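Local coordinates for Tol-Pal system protein TolB (Acinetobacter baumannii, PDB 7MX5) that probably acts in the periplasm as part of the Tol-Pal system, which supports outer membrane invagination during cell division and outer membrane integrity, at residues L3-A8 / M383-E388; I136-R141 / G390-P395. All blocks are in the same frame, centred on the assembly; numbering follows the deposited sequence.

Interaction 1: L3-A8 / M383-E388; sequences LHLEIA and MNLPSE
E6 and N384 pair antiparallel through two backbone hydrogen bonds, E6 N to N384 O and N384 N to E6 O, each 2.8 Å; farther along, H4 N reaches P386 O in a longer bond. On one face of the ribbon, E6 CG stands beside its own backbone N (chi1 -72°) and the chain runs out extended, laying the carboxylate across N384 and P386. OE1 lies 3.7 Å from N384 CB and OE2 3.6 Å from P386 CG, while OE2 also forms a salt bridge with R369. The N384 amide is turned 72° from that carboxylate; OD1 bonds to S373, and ND2 comes 3.4 Å from A8 CB. On the other face apolar side chains meet, with R38 alongside M383 and I7. M383 bends at chi3 (84°), which brings its CE to 3.5 Å from L5 CD2; L385 CD1 meets the same L5 methyl, and I7 CD1 touches M383 CG. At the far end E388, kinked at chi2, brings OE2 obliquely to 3.0 Å from H4 CE1. Strand 6-9 thus adds the N-terminal chain as an extra edge strand to a propeller blade, beside strand 382-386.

Interaction 2: I136-R141 / G390-P395; sequences IAYVLR and GEVREP
V139 and R393 form a hydrogen-bonded antiparallel pair, V139 N to R393 O at 3.1 Å and R393 N to V139 O at 3.0 Å, and R141 with E391 forms the next. This closes the beta-propeller: strand 391-397, near the C-terminus, becomes the innermost strand, at one edge, of a blade whose other three, 135-141, 150-156 and 163-168, come from the propeller's start. Between these pairs L140 and V392 lie side by side and point the same way, with L140 CD2 3.6 Å from V392 CG1. V392 CG1 also comes obliquely to Y138 CD2. On this face L372 of the preceding blade touches Y138, V392 and P395, while Y138 OH bonds to Q153.

The opposite face, which V139 shares, carries the charged side chains of R141, E391 and R393. R141 extends from CG to NE and lies over R393, whose CG sits against one face of the R141 guanidinium, 3.6 Å from NE. The guanidinium planes are 34° apart, R141 NH1 standing over a face of the R393 group, 3.4 Å from R393 NH1. Carboxylates probably ease these like charges: R393 NH2 makes a salt bridge with E349, and R393 NH1 a long one with E391 OE1, whose stronger partner is R365. E394 is positioned from both ends, its N bonded to E349 and its OE2 to S174. Its OE1 forms a salt bridge with R141, and a water at the edge of the R141 guanidinium, in its plane, accepts from NH2 at 2.7 Å and donates to E394 OE1 at 2.6 Å.

Interactions 1 and 2, centred about 12 Å apart, flank the turn between strands 382-386 and 391-397, consecutive in the chain but in different blades. L3 joins them directly: its CD1 lies 3.5 Å from Y138 CZ, and its CD2 3.6 Å from V392 CG2. S387 adds to this apolar seam, with CB 3.8 Å from the same V392 CG2. Both chain ends therefore meet at the closure, the N-terminal one as an added strand on the last blade, the C-terminal one as the innermost strand of the first. The segments alternate along the sequence, 3-8, 136-141, 383-388, 390-395. Neither contact includes a bound ligand; both are structural joints of the propeller.

Interaction 1: L3-A8 / M383-E388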
# COMPACT_ATOMS: atom_id res chain seq x y z
N LEU A 3 -11.08 -8.64 -4.63
CA LEU A 3 -10.12 -9.09 -3.63
C LEU A 3 -10.81 -9.15 -2.28
O LEU A 3 -11.25 -8.12 -1.75
CB LEU A 3 -8.91 -8.16 -3.57
CG LEU A 3 -8.11 -7.96 -4.85
CD1 LEU A 3 -6.91 -7.06 -4.59
CD2 LEU A 3 -7.66 -9.30 -5.41
N HIS A 4 -10.92 -10.35 -1.72
CA HIS A 4 -11.55 -10.55 -0.43
C HIS A 4 -10.49 -10.57 0.67
O HIS A 4 -9.35 -10.99 0.45
CB HIS A 4 -12.35 -11.85 -0.41
CG HIS A 4 -13.41 -11.91 -1.47
ND1 HIS A 4 -13.13 -12.22 -2.78
CD2 HIS A 4 -14.74 -11.69 -1.41
CE1 HIS A 4 -14.25 -12.19 -3.49
NE2 HIS A 4 -15.24 -11.87 -2.68
N LEU A 5 -10.87 -10.10 1.85
CA LEU A 5 -9.92 -9.87 2.92
C LEU A 5 -9.79 -11.11 3.80
O LEU A 5 -10.80 -11.69 4.22
CB LEU A 5 -10.35 -8.66 3.76
CG LEU A 5 -9.29 -8.02 4.66
CD1 LEU A 5 -9.12 -8.77 5.97
CD2 LEU A 5 -7.98 -7.98 3.90
N GLU A 6 -8.55 -11.51 4.06
CA GLU A 6 -8.23 -12.55 5.03
C GLU A 6 -7.20 -12.02 6.02
O GLU A 6 -6.32 -11.24 5.65
CB GLU A 6 -7.66 -13.81 4.36
CG GLU A 6 -8.66 -14.65 3.58
CD GLU A 6 -7.98 -15.77 2.82
OE1 GLU A 6 -6.77 -15.99 3.03
OE2 GLU A 6 -8.65 -16.44 2.01
N ILE A 7 -7.33 -12.43 7.28
CA ILE A 7 -6.27 -12.27 8.27
C ILE A 7 -5.56 -13.61 8.37
O ILE A 7 -6.18 -14.64 8.66
CB ILE A 7 -6.81 -11.82 9.63
CG1 ILE A 7 -7.62 -10.53 9.53
CG2 ILE A 7 -5.67 -11.62 10.61
CD1 ILE A 7 -6.97 -9.46 8.70
N ALA A 8 -4.25 -13.61 8.13
CA ALA A 8 -3.45 -14.83 8.13
C ALA A 8 -2.69 -15.04 9.43
O ALA A 8 -2.74 -16.12 10.01
CB ALA A 8 -2.48 -14.83 6.94
N MET A 383 -1.76 -10.20 6.28
CA MET A 383 -3.09 -9.92 5.75
C MET A 383 -3.11 -10.36 4.30
O MET A 383 -2.22 -9.99 3.53
CB MET A 383 -3.41 -8.43 5.88
CG MET A 383 -4.83 -8.11 6.31
SD MET A 383 -5.07 -6.34 6.51
CE MET A 383 -5.42 -5.83 4.83
N ASN A 384 -4.09 -11.17 3.93
CA ASN A 384 -4.16 -11.74 2.59
C ASN A 384 -5.31 -11.14 1.80
O ASN A 384 -6.42 -10.99 2.32
CB ASN A 384 -4.30 -13.26 2.66
CG ASN A 384 -2.99 -13.96 2.95
OD1 ASN A 384 -1.92 -13.46 2.60
ND2 ASN A 384 -3.07 -15.11 3.61
N LEU A 385 -5.03 -10.80 0.54
CA LEU A 385 -6.02 -10.28 -0.40
C LEU A 385 -6.08 -11.21 -1.61
O LEU A 385 -5.58 -10.86 -2.69
CB LEU A 385 -5.69 -8.85 -0.83
CG LEU A 385 -6.02 -7.67 0.09
CD1 LEU A 385 -7.52 -7.58 0.34
CD2 LEU A 385 -5.25 -7.73 1.40
N PRO A 386 -6.66 -12.40 -1.47
CA PRO A 386 -6.72 -13.32 -2.60
C PRO A 386 -7.79 -12.91 -3.61
O PRO A 386 -8.76 -12.22 -3.30
CB PRO A 386 -7.08 -14.67 -1.96
CG PRO A 386 -7.01 -14.46 -0.48
CD PRO A 386 -7.19 -13.00 -0.24
N SER A 387 -7.57 -13.36 -4.84
CA SER A 387 -8.55 -13.21 -5.90
C SER A 387 -9.41 -14.47 -6.00
O SER A 387 -9.00 -15.56 -5.59
CB SER A 387 -7.87 -12.93 -7.24
OG SER A 387 -8.81 -12.62 -8.25
N GLU A 388 -10.62 -14.30 -6.54
CA GLU A 388 -11.47 -15.46 -6.78
C GLU A 388 -10.94 -16.30 -7.93
O GLU A 388 -11.10 -17.53 -7.92
CB GLU A 388 -12.90 -15.01 -7.07
CG GLU A 388 -13.64 -14.48 -5.85
CD GLU A 388 -15.12 -14.78 -5.89
OE1 GLU A 388 -15.52 -15.77 -6.53
OE2 GLU A 388 -15.90 -14.01 -5.28

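Interaction 2: I136-R141 / G390-P395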
# COMPACT_ATOMS: atom_id res chain seq x y z
N ILE A 136 -5.38 1.09 -2.95
CA ILE A 136 -4.29 0.25 -3.44
C ILE A 136 -4.62 -0.14 -4.88
O ILE A 136 -5.71 -0.67 -5.15
CB ILE A 136 -4.09 -1.01 -2.58
CG1 ILE A 136 -3.76 -0.62 -1.13
CG2 ILE A 136 -2.99 -1.88 -3.16
CD1 ILE A 136 -3.48 -1.80 -0.23
N ALA A 137 -3.69 0.11 -5.79
CA ALA A 137 -3.85 -0.28 -7.18
C ALA A 137 -3.19 -1.63 -7.42
O ALA A 137 -2.20 -1.99 -6.79
CB ALA A 137 -3.24 0.77 -8.11
N TYR A 138 -3.76 -2.39 -8.36
CA TYR A 138 -3.26 -3.72 -8.67
C TYR A 138 -3.73 -4.10 -10.07
O TYR A 138 -4.63 -3.47 -10.64
CB TYR A 138 -3.73 -4.75 -7.64
CG TYR A 138 -5.23 -4.77 -7.43
CD1 TYR A 138 -5.83 -3.93 -6.50
CD2 TYR A 138 -6.04 -5.63 -8.16
CE1 TYR A 138 -7.20 -3.95 -6.30
CE2 TYR A 138 -7.41 -5.65 -7.97
CZ TYR A 138 -7.98 -4.81 -7.04
OH TYR A 138 -9.35 -4.83 -6.86
N VAL A 139 -3.12 -5.14 -10.62
CA VAL A 139 -3.44 -5.64 -11.95
C VAL A 139 -3.87 -7.10 -11.82
O VAL A 139 -3.07 -7.95 -11.41
CB VAL A 139 -2.27 -5.50 -12.92
CG1 VAL A 139 -2.65 -6.06 -14.29
CG2 VAL A 139 -1.83 -4.05 -13.04
N LEU A 140 -5.12 -7.38 -12.17
CA LEU A 140 -5.63 -8.74 -12.19
C LEU A 140 -5.31 -9.38 -13.53
O LEU A 140 -5.66 -8.84 -14.58
CB LEU A 140 -7.14 -8.76 -11.93
CG LEU A 140 -7.60 -8.31 -10.55
CD1 LEU A 140 -9.12 -8.27 -10.48
CD2 LEU A 140 -7.04 -9.21 -9.47
N ARG A 141 -4.65 -10.54 -13.49
CA ARG A 141 -4.30 -11.29 -14.69
C ARG A 141 -5.10 -12.58 -14.72
O ARG A 141 -5.00 -13.39 -13.79
CB ARG A 141 -2.80 -11.58 -14.73
CG ARG A 141 -1.92 -10.35 -14.70
CD ARG A 141 -0.45 -10.73 -14.84
NE ARG A 141 0.43 -9.58 -14.70
CZ ARG A 141 1.75 -9.63 -14.79
NH1 ARG A 141 2.38 -10.77 -15.03
NH2 ARG A 141 2.46 -8.52 -14.64
N GLY A 390 -7.58 -16.27 -11.13
CA GLY A 390 -6.41 -15.61 -11.66
C GLY A 390 -5.43 -15.22 -10.57
O GLY A 390 -5.44 -15.76 -9.45
N GLU A 391 -4.56 -14.27 -10.90
CA GLU A 391 -3.53 -13.79 -9.99
C GLU A 391 -3.56 -12.27 -9.91
O GLU A 391 -4.01 -11.59 -10.83
CB GLU A 391 -2.14 -14.27 -10.41
CG GLU A 391 -1.65 -13.69 -11.73
CD GLU A 391 -0.32 -14.26 -12.16
OE1 GLU A 391 0.46 -14.69 -11.28
OE2 GLU A 391 -0.04 -14.27 -13.38
N VAL A 392 -3.07 -11.75 -8.79
CA VAL A 392 -2.96 -10.32 -8.54
C VAL A 392 -1.49 -9.96 -8.54
O VAL A 392 -0.69 -10.61 -7.86
CB VAL A 392 -3.63 -9.92 -7.22
CG1 VAL A 392 -4.19 -8.51 -7.32
CG2 VAL A 392 -4.72 -10.92 -6.85
N ARG A 393 -1.12 -8.92 -9.29
CA ARG A 393 0.28 -8.57 -9.48
C ARG A 393 0.47 -7.07 -9.38
O ARG A 393 -0.46 -6.28 -9.60
CB ARG A 393 0.80 -9.06 -10.84
CG ARG A 393 0.45 -10.50 -11.17
CD ARG A 393 1.47 -11.45 -10.56
NE ARG A 393 2.83 -10.99 -10.77
CZ ARG A 393 3.69 -11.54 -11.62
NH1 ARG A 393 3.35 -12.58 -12.36
NH2 ARG A 393 4.91 -11.03 -11.73
N GLU A 394 1.70 -6.69 -9.03
CA GLU A 394 2.20 -5.31 -9.05
C GLU A 394 1.31 -4.35 -8.27
O GLU A 394 0.70 -3.45 -8.86
CB GLU A 394 2.34 -4.84 -10.50
CG GLU A 394 3.70 -5.14 -11.11
CD GLU A 394 3.69 -5.07 -12.63
OE1 GLU A 394 2.62 -5.30 -13.23
OE2 GLU A 394 4.75 -4.78 -13.22
N PRO A 395 1.23 -4.49 -6.95
CA PRO A 395 0.45 -3.54 -6.16
C PRO A 395 1.19 -2.23 -5.96
O PRO A 395 2.42 -2.16 -6.04
CB PRO A 395 0.25 -4.26 -4.82
CG PRO A 395 1.46 -5.11 -4.70
CD PRO A 395 1.82 -5.54 -6.10
O HOH W 1 0.60 -6.63 -14.28